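Putative amidohydrolase (Unidentified, PDB 3MKV) probably hydrolyses dipeptides with a C-terminal proline, as a zinc-dependent prolidase of the amidohydrolase superfamily with a TIM-barrel fold. Local coordinates at residues I71-P76 / Y290-E295; A235-A240 / G255-D260; E261-V266 / K315-K320; T276-D281 / S336-I341; A306-I311 / A343-P348. One frame throughout, in Å; residues are numbered along the deposited sequence.

Interaction 1. Residues I71-P76 / Y290-E295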
# COMPACT_ATOMS: atom_id res chain seq x y z
N ILE A 71 -6.69 30.81 13.11
CA ILE A 71 -7.95 31.31 13.64
C ILE A 71 -8.08 31.08 15.14
O ILE A 71 -9.02 31.58 15.77
CB ILE A 71 -9.18 30.69 12.93
CG1 ILE A 71 -9.20 29.17 13.12
CG2 ILE A 71 -9.18 31.04 11.45
CD1 ILE A 71 -10.53 28.54 12.68
N GLU A 72 -7.15 30.32 15.71
CA GLU A 72 -7.03 30.23 17.17
C GLU A 72 -5.61 29.96 17.64
O GLU A 72 -4.73 29.68 16.83
CB GLU A 72 -8.02 29.23 17.79
CG GLU A 72 -8.71 28.27 16.83
CD GLU A 72 -9.55 27.24 17.57
OE1 GLU A 72 -10.73 27.00 17.18
OE2 GLU A 72 -9.05 26.66 18.56
N PHE A 73 -5.40 30.07 18.95
CA PHE A 73 -4.08 29.84 19.57
C PHE A 73 -3.57 28.39 19.48
O PHE A 73 -2.36 28.16 19.50
CB PHE A 73 -4.09 30.28 21.04
CG PHE A 73 -4.01 31.78 21.24
CD1 PHE A 73 -5.16 32.54 21.42
CD2 PHE A 73 -2.78 32.43 21.25
CE1 PHE A 73 -5.09 33.92 21.60
CE2 PHE A 73 -2.70 33.81 21.43
CZ PHE A 73 -3.86 34.55 21.61
N ASN A 74 -4.48 27.42 19.39
CA ASN A 74 -4.08 26.02 19.29
C ASN A 74 -4.03 25.54 17.83
O ASN A 74 -5.05 25.13 17.25
CB ASN A 74 -5.02 25.15 20.13
CG ASN A 74 -4.62 23.68 20.14
OD1 ASN A 74 -3.66 23.27 19.47
ND2 ASN A 74 -5.36 22.87 20.89
N LEU A 75 -2.84 25.58 17.25
CA LEU A 75 -2.66 25.35 15.83
C LEU A 75 -2.86 23.89 15.44
O LEU A 75 -3.50 23.60 14.43
CB LEU A 75 -1.28 25.85 15.41
CG LEU A 75 -1.09 27.35 15.68
CD1 LEU A 75 0.28 27.84 15.24
CD2 LEU A 75 -2.19 28.15 15.00
N PRO A 76 -2.35 22.95 16.25
CA PRO A 76 -2.60 21.56 15.94
C PRO A 76 -4.09 21.32 15.84
O PRO A 76 -4.55 20.59 14.96
CB PRO A 76 -2.01 20.81 17.14
CG PRO A 76 -0.96 21.73 17.67
CD PRO A 76 -1.54 23.11 17.48
N TYR A 290 -7.26 32.03 26.20
CA TYR A 290 -7.94 31.67 24.95
C TYR A 290 -7.52 30.31 24.42
O TYR A 290 -7.84 29.95 23.29
CB TYR A 290 -7.76 32.76 23.90
CG TYR A 290 -8.52 34.03 24.21
CD1 TYR A 290 -9.92 34.04 24.23
CD2 TYR A 290 -7.86 35.22 24.50
CE1 TYR A 290 -10.62 35.20 24.52
CE2 TYR A 290 -8.55 36.38 24.79
CZ TYR A 290 -9.93 36.37 24.80
OH TYR A 290 -10.62 37.52 25.08
N GLY A 291 -6.80 29.55 25.25
CA GLY A 291 -6.58 28.13 24.98
C GLY A 291 -5.26 27.76 24.32
O GLY A 291 -5.21 26.84 23.50
N LEU A 292 -4.19 28.46 24.69
CA LEU A 292 -2.87 28.08 24.21
C LEU A 292 -2.35 26.95 25.11
O LEU A 292 -2.40 27.07 26.33
CB LEU A 292 -1.91 29.27 24.21
CG LEU A 292 -0.52 29.12 23.57
CD1 LEU A 292 -0.58 29.13 22.05
CD2 LEU A 292 0.42 30.20 24.07
N PRO A 293 -1.90 25.85 24.49
CA PRO A 293 -1.35 24.70 25.22
C PRO A 293 -0.23 25.09 26.19
O PRO A 293 0.59 25.96 25.87
CB PRO A 293 -0.82 23.81 24.10
CG PRO A 293 -1.67 24.15 22.91
CD PRO A 293 -1.91 25.63 23.03
N PRO A 294 -0.20 24.45 27.37
CA PRO A 294 0.76 24.73 28.44
C PRO A 294 2.21 24.41 28.08
O PRO A 294 3.13 24.99 28.66
CB PRO A 294 0.28 23.82 29.59
CG PRO A 294 -0.46 22.72 28.91
CD PRO A 294 -1.14 23.38 27.74
N GLU A 295 2.42 23.49 27.14
CA GLU A 295 3.77 23.19 26.67
C GLU A 295 4.36 24.37 25.89
O GLU A 295 5.58 24.58 25.89
CB GLU A 295 3.80 21.91 25.81
CG GLU A 295 2.89 21.92 24.58
CD GLU A 295 1.54 21.28 24.84
OE1 GLU A 295 1.10 21.26 26.01
OE2 GLU A 295 0.92 20.80 23.87
O HOH W 1 -7.01 28.20 21.15

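Interaction 2. Residues A235-A240 / G255-D260. With SO4 (sulfate ion), chain K.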
# COMPACT_ATOMS: atom_id res chain seq x y z
N ALA A 235 13.69 31.43 12.66
CA ALA A 235 14.95 31.14 13.38
C ALA A 235 15.16 32.12 14.53
O ALA A 235 15.03 33.33 14.35
CB ALA A 235 16.14 31.19 12.42
N TYR A 236 15.50 31.61 15.71
CA TYR A 236 15.69 32.47 16.89
C TYR A 236 17.14 32.76 17.29
O TYR A 236 17.50 33.92 17.53
CB TYR A 236 14.93 31.90 18.09
CG TYR A 236 13.43 32.10 18.03
CD1 TYR A 236 12.89 33.36 17.85
CD2 TYR A 236 12.56 31.02 18.19
CE1 TYR A 236 11.52 33.55 17.81
CE2 TYR A 236 11.19 31.20 18.14
CZ TYR A 236 10.67 32.47 17.95
OH TYR A 236 9.31 32.66 17.91
N THR A 237 17.97 31.72 17.38
CA THR A 237 19.34 31.85 17.92
C THR A 237 20.42 32.17 16.89
O THR A 237 20.29 31.88 15.71
CB THR A 237 19.78 30.57 18.65
OG1 THR A 237 19.87 29.49 17.72
CG2 THR A 237 18.80 30.21 19.76
N PRO A 238 21.52 32.77 17.36
CA PRO A 238 22.62 33.08 16.45
C PRO A 238 23.02 31.88 15.59
O PRO A 238 23.09 32.00 14.37
CB PRO A 238 23.76 33.49 17.40
CG PRO A 238 23.04 34.04 18.63
CD PRO A 238 21.79 33.19 18.75
N ALA A 239 23.28 30.74 16.22
CA ALA A 239 23.66 29.54 15.48
C ALA A 239 22.67 29.20 14.36
O ALA A 239 23.06 28.92 13.23
CB ALA A 239 23.79 28.37 16.44
N ALA A 240 21.37 29.22 14.68
CA ALA A 240 20.32 28.89 13.72
C ALA A 240 20.14 29.98 12.66
O ALA A 240 19.98 29.69 11.47
CB ALA A 240 19.03 28.62 14.45
N GLY A 255 14.11 36.33 14.80
CA GLY A 255 15.51 36.66 15.07
C GLY A 255 15.73 37.22 16.47
O GLY A 255 16.65 37.99 16.70
N ASN A 256 14.89 36.79 17.42
CA ASN A 256 14.86 37.36 18.76
C ASN A 256 16.19 37.35 19.52
O ASN A 256 16.57 38.35 20.13
CB ASN A 256 13.80 36.66 19.60
CG ASN A 256 12.39 37.04 19.21
OD1 ASN A 256 12.01 36.97 18.04
ND2 ASN A 256 11.60 37.42 20.21
N LEU A 257 16.88 36.21 19.50
CA LEU A 257 18.10 36.04 20.29
C LEU A 257 19.35 36.29 19.46
O LEU A 257 20.43 35.82 19.79
CB LEU A 257 18.13 34.64 20.90
CG LEU A 257 16.95 34.39 21.84
CD1 LEU A 257 16.87 32.94 22.28
CD2 LEU A 257 17.03 35.33 23.04
N ILE A 258 19.20 37.04 18.38
CA ILE A 258 20.34 37.34 17.53
C ILE A 258 21.37 38.13 18.34
O ILE A 258 21.02 38.82 19.30
CB ILE A 258 19.91 38.15 16.29
CG1 ILE A 258 21.07 38.27 15.30
CG2 ILE A 258 19.39 39.53 16.69
CD1 ILE A 258 20.62 38.75 13.93
N ASP A 259 22.63 38.02 17.95
CA ASP A 259 23.70 38.76 18.60
C ASP A 259 24.44 39.66 17.60
O ASP A 259 24.34 39.47 16.39
CB ASP A 259 24.68 37.80 19.28
CG ASP A 259 25.40 36.91 18.29
OD1 ASP A 259 25.18 37.06 17.06
OD2 ASP A 259 26.20 36.05 18.74
N ASP A 260 25.18 40.64 18.13
CA ASP A 260 25.93 41.57 17.30
C ASP A 260 26.63 40.88 16.14
O ASP A 260 26.55 41.32 14.99
CB ASP A 260 26.97 42.30 18.14
CG ASP A 260 26.34 43.15 19.22
OD1 ASP A 260 26.52 42.82 20.42
OD2 ASP A 260 25.66 44.14 18.89
S SO4 K . 6.46 30.79 17.52
O1 SO4 K . 6.12 32.11 18.06
O2 SO4 K . 7.81 30.43 17.92
O3 SO4 K . 5.52 29.80 18.05
O4 SO4 K . 6.38 30.84 16.06

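Interaction 3. Residues E261-V266 / K315-K320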
# COMPACT_ATOMS: atom_id res chain seq x y z
N GLU A 261 27.31 39.78 16.45
CA GLU A 261 28.12 39.08 15.46
C GLU A 261 27.27 38.50 14.32
O GLU A 261 27.66 38.55 13.15
CB GLU A 261 28.93 37.98 16.13
CG GLU A 261 29.81 37.20 15.15
CD GLU A 261 30.33 35.90 15.73
OE1 GLU A 261 30.34 34.89 14.99
OE2 GLU A 261 30.72 35.88 16.92
N THR A 262 26.11 37.95 14.66
CA THR A 262 25.21 37.39 13.66
C THR A 262 24.48 38.51 12.94
O THR A 262 24.24 38.44 11.73
CB THR A 262 24.18 36.44 14.29
OG1 THR A 262 24.86 35.49 15.12
CG2 THR A 262 23.41 35.69 13.22
N ALA A 263 24.13 39.56 13.69
CA ALA A 263 23.50 40.73 13.09
C ALA A 263 24.37 41.22 11.96
O ALA A 263 23.88 41.56 10.88
CB ALA A 263 23.31 41.83 14.12
N ARG A 264 25.68 41.25 12.21
CA ARG A 264 26.65 41.69 11.22
C ARG A 264 26.61 40.81 9.98
O ARG A 264 26.59 41.32 8.86
CB ARG A 264 28.06 41.72 11.80
CG ARG A 264 28.40 43.01 12.55
CD ARG A 264 29.92 43.23 12.66
NE ARG A 264 30.58 42.22 13.48
CZ ARG A 264 30.45 42.14 14.81
NH1 ARG A 264 29.68 43.01 15.46
NH2 ARG A 264 31.08 41.18 15.48
N LEU A 265 26.59 39.50 10.18
CA LEU A 265 26.63 38.54 9.08
C LEU A 265 25.41 38.66 8.17
O LEU A 265 25.52 38.59 6.94
CB LEU A 265 26.73 37.12 9.64
CG LEU A 265 26.75 35.99 8.61
CD1 LEU A 265 28.15 35.80 8.03
CD2 LEU A 265 26.25 34.71 9.25
N VAL A 266 24.24 38.83 8.78
CA VAL A 266 23.02 39.14 8.04
C VAL A 266 23.18 40.39 7.17
O VAL A 266 22.89 40.37 5.97
CB VAL A 266 21.83 39.36 8.99
CG1 VAL A 266 20.63 39.91 8.24
CG2 VAL A 266 21.49 38.07 9.71
N LYS A 315 19.83 47.29 14.43
CA LYS A 315 20.02 48.64 13.91
C LYS A 315 21.50 49.01 13.90
O LYS A 315 22.05 49.43 12.88
CB LYS A 315 19.24 49.65 14.75
CG LYS A 315 19.45 51.09 14.31
CD LYS A 315 18.68 52.04 15.20
CE LYS A 315 18.85 53.50 14.75
NZ LYS A 315 17.95 54.42 15.51
N ARG A 316 22.14 48.83 15.05
CA ARG A 316 23.56 49.05 15.19
C ARG A 316 24.32 48.34 14.07
O ARG A 316 25.31 48.86 13.56
CB ARG A 316 24.01 48.51 16.55
CG ARG A 316 25.42 48.91 16.99
CD ARG A 316 25.73 48.28 18.33
NE ARG A 316 24.75 48.67 19.34
CZ ARG A 316 24.22 47.85 20.25
NH1 ARG A 316 24.57 46.57 20.27
NH2 ARG A 316 23.34 48.31 21.12
N ALA A 317 23.84 47.17 13.69
CA ALA A 317 24.48 46.38 12.65
C ALA A 317 24.13 46.84 11.23
O ALA A 317 24.78 46.46 10.25
CB ALA A 317 24.15 44.91 12.83
N GLY A 318 23.08 47.65 11.11
CA GLY A 318 22.63 48.11 9.80
C GLY A 318 21.84 47.02 9.09
O GLY A 318 21.84 46.94 7.85
N VAL A 319 21.16 46.19 9.87
CA VAL A 319 20.29 45.16 9.30
C VAL A 319 19.00 45.75 8.75
O VAL A 319 18.25 46.43 9.46
CB VAL A 319 19.96 44.08 10.34
CG1 VAL A 319 18.88 43.14 9.81
CG2 VAL A 319 21.21 43.30 10.71
N LYS A 320 18.75 45.50 7.47
CA LYS A 320 17.47 45.80 6.85
C LYS A 320 16.34 45.03 7.56
O LYS A 320 16.27 43.79 7.49
CB LYS A 320 17.52 45.46 5.36
CG LYS A 320 18.33 46.45 4.53
CD LYS A 320 19.16 45.80 3.44
CE LYS A 320 18.31 45.07 2.40
NZ LYS A 320 19.10 44.07 1.62

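Interaction 4. Residues T276-D281 / S336-I341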
# COMPACT_ATOMS: atom_id res chain seq x y z
N THR A 276 8.84 40.07 15.09
CA THR A 276 7.39 39.96 15.27
C THR A 276 7.02 40.12 16.74
O THR A 276 6.32 39.28 17.32
CB THR A 276 6.86 38.63 14.69
OG1 THR A 276 7.51 37.52 15.35
CG2 THR A 276 7.14 38.55 13.19
N LEU A 277 7.49 41.22 17.34
CA LEU A 277 7.42 41.46 18.80
C LEU A 277 6.03 41.42 19.43
O LEU A 277 5.85 40.91 20.53
CB LEU A 277 8.09 42.80 19.15
CG LEU A 277 9.53 42.98 18.66
CD1 LEU A 277 10.09 44.33 19.06
CD2 LEU A 277 10.40 41.86 19.21
N VAL A 278 5.04 41.98 18.75
CA VAL A 278 3.70 42.09 19.31
C VAL A 278 3.14 40.73 19.71
O VAL A 278 2.37 40.61 20.68
CB VAL A 278 2.75 42.80 18.33
CG1 VAL A 278 2.65 42.01 17.02
CG2 VAL A 278 1.38 43.02 18.97
N THR A 279 3.51 39.69 18.97
CA THR A 279 2.97 38.37 19.22
C THR A 279 3.42 37.81 20.56
O THR A 279 2.64 37.16 21.26
CB THR A 279 3.34 37.37 18.11
OG1 THR A 279 2.67 36.13 18.35
CG2 THR A 279 4.84 37.13 18.08
N TYR A 280 4.66 38.08 20.94
CA TYR A 280 5.17 37.58 22.22
C TYR A 280 4.47 38.24 23.41
O TYR A 280 4.11 37.57 24.38
CB TYR A 280 6.69 37.69 22.28
CG TYR A 280 7.31 37.09 21.04
CD1 TYR A 280 7.06 35.76 20.72
CD2 TYR A 280 8.09 37.84 20.17
CE1 TYR A 280 7.59 35.18 19.59
CE2 TYR A 280 8.63 37.26 19.02
CZ TYR A 280 8.37 35.93 18.74
OH TYR A 280 8.88 35.32 17.62
N ASP A 281 4.26 39.55 23.32
CA ASP A 281 3.51 40.28 24.33
C ASP A 281 2.09 39.74 24.53
O ASP A 281 1.54 39.81 25.63
CB ASP A 281 3.45 41.77 23.99
CG ASP A 281 4.80 42.46 24.14
OD1 ASP A 281 4.83 43.71 24.08
OD2 ASP A 281 5.81 41.76 24.34
N SER A 336 -1.79 46.29 14.82
CA SER A 336 -1.28 47.66 14.78
C SER A 336 -0.39 48.05 15.97
O SER A 336 0.34 49.03 15.91
CB SER A 336 -2.41 48.65 14.64
OG SER A 336 -3.13 48.39 13.46
N ASP A 337 -0.44 47.27 17.05
CA ASP A 337 0.39 47.58 18.21
C ASP A 337 1.87 47.37 17.94
O ASP A 337 2.71 47.78 18.74
CB ASP A 337 -0.03 46.76 19.42
CG ASP A 337 -1.24 47.34 20.11
OD1 ASP A 337 -2.18 47.78 19.41
OD2 ASP A 337 -1.24 47.36 21.35
N GLU A 338 2.21 46.74 16.82
CA GLU A 338 3.61 46.50 16.52
C GLU A 338 4.32 47.82 16.19
O GLU A 338 5.54 47.91 16.25
CB GLU A 338 3.78 45.48 15.39
CG GLU A 338 5.23 45.20 14.95
CD GLU A 338 6.00 44.29 15.91
OE1 GLU A 338 7.19 44.01 15.64
OE2 GLU A 338 5.41 43.85 16.94
N PHE A 339 3.54 48.84 15.83
CA PHE A 339 4.08 50.17 15.58
C PHE A 339 4.49 50.82 16.90
O PHE A 339 5.62 51.27 17.07
CB PHE A 339 3.06 51.06 14.87
CG PHE A 339 2.80 50.66 13.44
CD1 PHE A 339 3.82 50.73 12.50
CD2 PHE A 339 1.54 50.23 13.04
CE1 PHE A 339 3.59 50.36 11.17
CE2 PHE A 339 1.29 49.86 11.71
CZ PHE A 339 2.31 49.92 10.77
N ARG A 340 3.55 50.83 17.84
CA ARG A 340 3.79 51.32 19.19
C ARG A 340 5.04 50.67 19.80
O ARG A 340 5.92 51.36 20.32
CB ARG A 340 2.58 51.01 20.08
CG ARG A 340 2.51 51.84 21.35
CD ARG A 340 1.62 51.19 22.42
NE ARG A 340 2.31 50.11 23.12
CZ ARG A 340 1.86 48.86 23.20
NH1 ARG A 340 0.72 48.53 22.63
NH2 ARG A 340 2.56 47.94 23.87
N ILE A 341 5.09 49.34 19.75
CA ILE A 341 6.18 48.60 20.37
C ILE A 341 7.54 48.97 19.76
O ILE A 341 8.47 49.32 20.48
CB ILE A 341 5.94 47.09 20.29
CG1 ILE A 341 4.71 46.71 21.11
CG2 ILE A 341 7.16 46.33 20.77
CD1 ILE A 341 4.34 45.25 21.03

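Interaction 5. Residues A306-I311 / A343-P348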
# COMPACT_ATOMS: atom_id res chain seq x y z
N ALA A 306 13.92 39.39 25.21
CA ALA A 306 15.10 39.80 24.44
C ALA A 306 14.72 40.58 23.18
O ALA A 306 15.56 41.29 22.59
CB ALA A 306 15.92 38.58 24.07
N GLY A 307 13.46 40.45 22.77
CA GLY A 307 12.98 41.05 21.54
C GLY A 307 13.25 42.54 21.40
O GLY A 307 13.82 42.98 20.39
N LEU A 308 12.84 43.31 22.39
CA LEU A 308 13.04 44.75 22.34
C LEU A 308 14.52 45.08 22.09
O LEU A 308 14.85 45.93 21.27
CB LEU A 308 12.54 45.40 23.63
CG LEU A 308 11.88 46.79 23.56
CD1 LEU A 308 10.75 46.83 22.54
CD2 LEU A 308 11.37 47.21 24.95
N HIS A 309 15.41 44.38 22.79
CA HIS A 309 16.84 44.63 22.65
C HIS A 309 17.42 44.18 21.30
O HIS A 309 18.34 44.81 20.77
CB HIS A 309 17.61 44.01 23.82
CG HIS A 309 19.09 44.23 23.75
ND1 HIS A 309 19.66 45.48 23.67
CD2 HIS A 309 20.12 43.35 23.75
CE1 HIS A 309 20.98 45.36 23.61
NE2 HIS A 309 21.28 44.08 23.66
N SER A 310 16.89 43.09 20.74
CA SER A 310 17.35 42.59 19.43
C SER A 310 17.30 43.67 18.37
O SER A 310 18.16 43.73 17.50
CB SER A 310 16.52 41.38 18.98
OG SER A 310 15.15 41.71 18.79
N ILE A 311 16.28 44.53 18.46
CA ILE A 311 16.10 45.64 17.52
C ILE A 311 17.31 46.59 17.55
O ILE A 311 17.83 46.98 16.50
CB ILE A 311 14.82 46.45 17.83
CG1 ILE A 311 13.59 45.53 17.83
CG2 ILE A 311 14.64 47.58 16.84
CD1 ILE A 311 13.37 44.80 16.52
N ALA A 343 8.19 51.55 18.20
CA ALA A 343 8.37 52.99 18.39
C ALA A 343 9.19 53.30 19.64
O ALA A 343 9.79 54.36 19.75
CB ALA A 343 7.02 53.70 18.45
N GLU A 344 9.22 52.36 20.58
CA GLU A 344 9.96 52.55 21.81
C GLU A 344 11.46 52.53 21.58
O GLU A 344 12.24 52.94 22.44
CB GLU A 344 9.59 51.47 22.82
CG GLU A 344 8.11 51.42 23.16
CD GLU A 344 7.74 50.15 23.91
OE1 GLU A 344 8.56 49.21 23.94
OE2 GLU A 344 6.62 50.10 24.47
N VAL A 345 11.88 52.06 20.41
CA VAL A 345 13.31 51.90 20.17
C VAL A 345 13.74 52.52 18.85
O VAL A 345 14.88 52.96 18.71
CB VAL A 345 13.73 50.41 20.23
CG1 VAL A 345 15.14 50.24 19.67
CG2 VAL A 345 13.65 49.89 21.65
N LEU A 346 12.82 52.54 17.89
CA LEU A 346 13.09 53.12 16.59
C LEU A 346 12.32 54.43 16.44
O LEU A 346 11.31 54.63 17.11
CB LEU A 346 12.68 52.15 15.48
CG LEU A 346 13.36 50.79 15.51
CD1 LEU A 346 13.02 50.00 14.27
CD2 LEU A 346 14.86 51.00 15.61
N SER A 347 12.81 55.31 15.56
CA SER A 347 12.11 56.56 15.28
C SER A 347 10.86 56.27 14.47
O SER A 347 10.83 55.31 13.69
CB SER A 347 13.02 57.54 14.53
OG SER A 347 13.07 57.26 13.15
N PRO A 348 9.82 57.09 14.66
CA PRO A 348 8.54 56.89 13.97
C PRO A 348 8.73 56.75 12.47
O PRO A 348 7.92 56.11 11.80
CB PRO A 348 7.76 58.16 14.30
CG PRO A 348 8.36 58.67 15.57
CD PRO A 348 9.81 58.27 15.54

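Interaction 1. Residues I71-P76 / Y290-E295
Beyond the zinc ligands H65 and H67 of the amidohydrolase barrel, the loop carrying F73 and N74 lies against the loop Y290-P293. F73 is the hydrophobic centre of the contact. The CD1 corner of its ring meets Y290 CB at 3.6 Å, while the tyrosine's own ring runs on away from the phenylalanine. L292 approaches from another direction. With its CG anti to the backbone N (chi1 -172°), L292 carries CD1 to the edge of the F73 ring, 3.8 Å from F73 CB and 3.3 Å from F73 O. Leucine suits the place because its branched end can meet both the ring edge and the apolar CB. L283 of helix 277-286 supports both side chains, and E330 touches F73 and Y290. G291 lies between Y290 and L292 at positive phi (98°), where a side chain would collide with the preceding carbonyl. Further along, the amide end of N74 reaches P293 CG at about a right angle, OD1 at 4.1 Å. The same OD1 accepts from R77 N and so caps helix 75-78, a task to which asparagine's short amide is well suited. P293, at the N-cap position, leads into helix 294-297. No direct hydrogen bond joins the two segments. Instead a water donates to Y290 O at 2.9 Å, donates weakly to G291 O, and accepts a weak bond from N74 N. The loops are therefore held chiefly by nonpolar packing around F73, with the water adding a polar link that is weak on the N74 side.

Interaction 2. Residues A235-A240 / G255-D260
Y236 and N256 have nearly the same first torsion, chi1 -75° and -73°, which sets each CG beside its own backbone N. The two side chains lie side by side and point the same way, ring and amide planes perpendicular, with N256 OD1 at the ring edge, 3.5 Å from Y236 CE1. Y236 OH donates at 2.7 Å to O2 of a sulfate, probably from the crystallisation liquor, and also bonds Y280 OH; H142 and the backbone N of V200 and A201 hold the same ion. The backbones are joined by G255 N to A235 O at 3.2 Å and by L257 N to Y236 O at 3.1 Å. G255, whose positive phi glycine takes readily, is the first residue of a type I turn ending at I258. P238, suited to a helix start since it has no N-H to lose, puts CD 3.1 Å from L257 O and CG 3.7 Å from D259 CG. D259 OD1 is bonded to T262 OG1. The contact thus joins the C-terminal ends of strands 232-235 and 251-254, which bear zinc ligands H234 and H254, to the starts of helices 238-246 and 260-269, with helix 307-317 packing against I258.

Interaction 3. Residues E261-V266 / K315-K320
A263 and A317 touch methyl to methyl, CB to CB, at 3.4 Å, and this is the tight part of the contact. Alanine's single methyl suits so close an approach, the CA atoms of R264 and A317 lying 5.4 Å apart. V319 completes that side with both of its branches. CG2 lies 3.2 Å from A263 O, while CG1, anti to the backbone N (chi1 171°), reaches V266 CG1 at 4.0 Å. Two beta-branched residues thus pack next to the alanines with short, stiff side chains. The elements that meet are helix 260-269 and the C-terminal end of helix 307-317, both on the outside of the barrel, with V273 of strand 272-274 packed against V266 and V319. The second helix ends in a Schellman motif: G318 leaves the helix at positive phi, which glycine takes without strain, and G318 N bonds back to K315 O at 2.7 Å. This reversal is what brings V319 round to face helix 260-269. The outer side is much looser. R264 meets A317 CB through its backbone, N being nearest at 4.0 Å, and its side chain leads away until one face of the guanidinium lies near E261 CA, offset toward the rim. R316 and G318 are likewise exposed, and R316 NH1 forms a salt bridge with D260.

Interaction 4. Residues T276-D281 / S336-I341
E338 reaches across to the first turn of helix 277-286 and can be followed atom by atom. Its CB lies 4.0 Å from V278 CG1. From there the chain starts anti to the backbone N and then bends at CG (chi2 77°), which swings the carboxylate toward the first N-H groups of that helix. OE1 takes L277 N at 3.3 Å, met on the syn side and 23° out of the carboxylate plane. OE2 takes V278 N at 2.6 Å, nearly in line with its C-O bond, and also presses on V278 CB. One carboxylate thus serves two successive N-H groups that have no carbonyl of their own helix to bond. Glutamate suits this buried place because its length spans the gap, and the helix N-terminus would probably stabilise its negative charge. Around it the packing is largely nonpolar. I341 sends CG2 to L277 CD1 at 3.9 Å and CD1 to V278 CA at 3.7 Å; I341 CD1 also touches D281 OD1. D337 CB rests on V278 CG2, while its OD2 pairs with R340 NH1 at 2.6 Å in a salt bridge along its own helix. The short segments of the two helices run almost perpendicular, at 97°. Helix 277-286 starts next to the metal site, where T276 OG1 bonds zinc ligand H254 and T279 OG1 bonds the backbone of D326; helix 337-343 is backed on its other side by strand 102-107 and helix 348-362, against which F339 packs.

Interaction 5. Residues A306-I311 / A343-P348
S310 N bonds A306 O at 2.9 Å in the helical turn that presents L308 and I311 to V345 and its neighbours in the loop. The helix is 307-317, near its N-terminal end. E344 OE1 sits against both methyls of L308, 3.5 Å from CD1 and 3.6 Å from CD2. The glutamate chain is extended beyond CG and crosses the leucine at about a right angle, so its carboxylate end lies over the branched tip of L308. Glutamate is at home there, since the chain can pack on a neighbour while its charge stays near solvent. L308 has an unusual first torsion (chi1 -144°), which turns the branch toward the other segment and puts CG 4.0 Å from V345 CG2. V345 stands between the two helix residues: its second methyl, CG1, meets I311 CG2 at 3.9 Å. I311 holds that CG2 anti to the backbone N, and there it also receives the fork of L346, with L346 CD2 at 3.6 Å. One isoleucine methyl therefore fits against two residues of the loop, as a beta-branched side chain close to its helix can. The loop joins helices 337-343 and 348-362, and S347 at its end is the N-cap of the latter. L342 and I341 of helix 337-343 extend the hydrophobic layer. With no hydrogen bond across the segments, helix and loop are held by aliphatic packing, with the E344 carboxylate oxygen at its exposed margin.

How the interactions relate
Interactions 2, 3, 4 and 5 form a connected band on the barrel. Interaction 1 touches none of them; interaction 4 is nearest, about 6 Å away between nearest atoms, and its helix 277-286 also carries L283, on which F73 and L292 pack. Interactions 4 and 5, with centres about 10 Å apart, share a hydrophobic layer in which L277 CD1 meets I311 CG1 at 3.9 Å. Interactions 3 and 5 both use helix 307-317. Interaction 2 joins interaction 3 through the salt bridge D260 OD2 to R316 NH1, 3.0 Å, and approaches interaction 4 at the active site through Y236 and Y280. A bound zinc ion lies about 5 Å from the side chain of Y236, and one lies about 6 Å from that of T276.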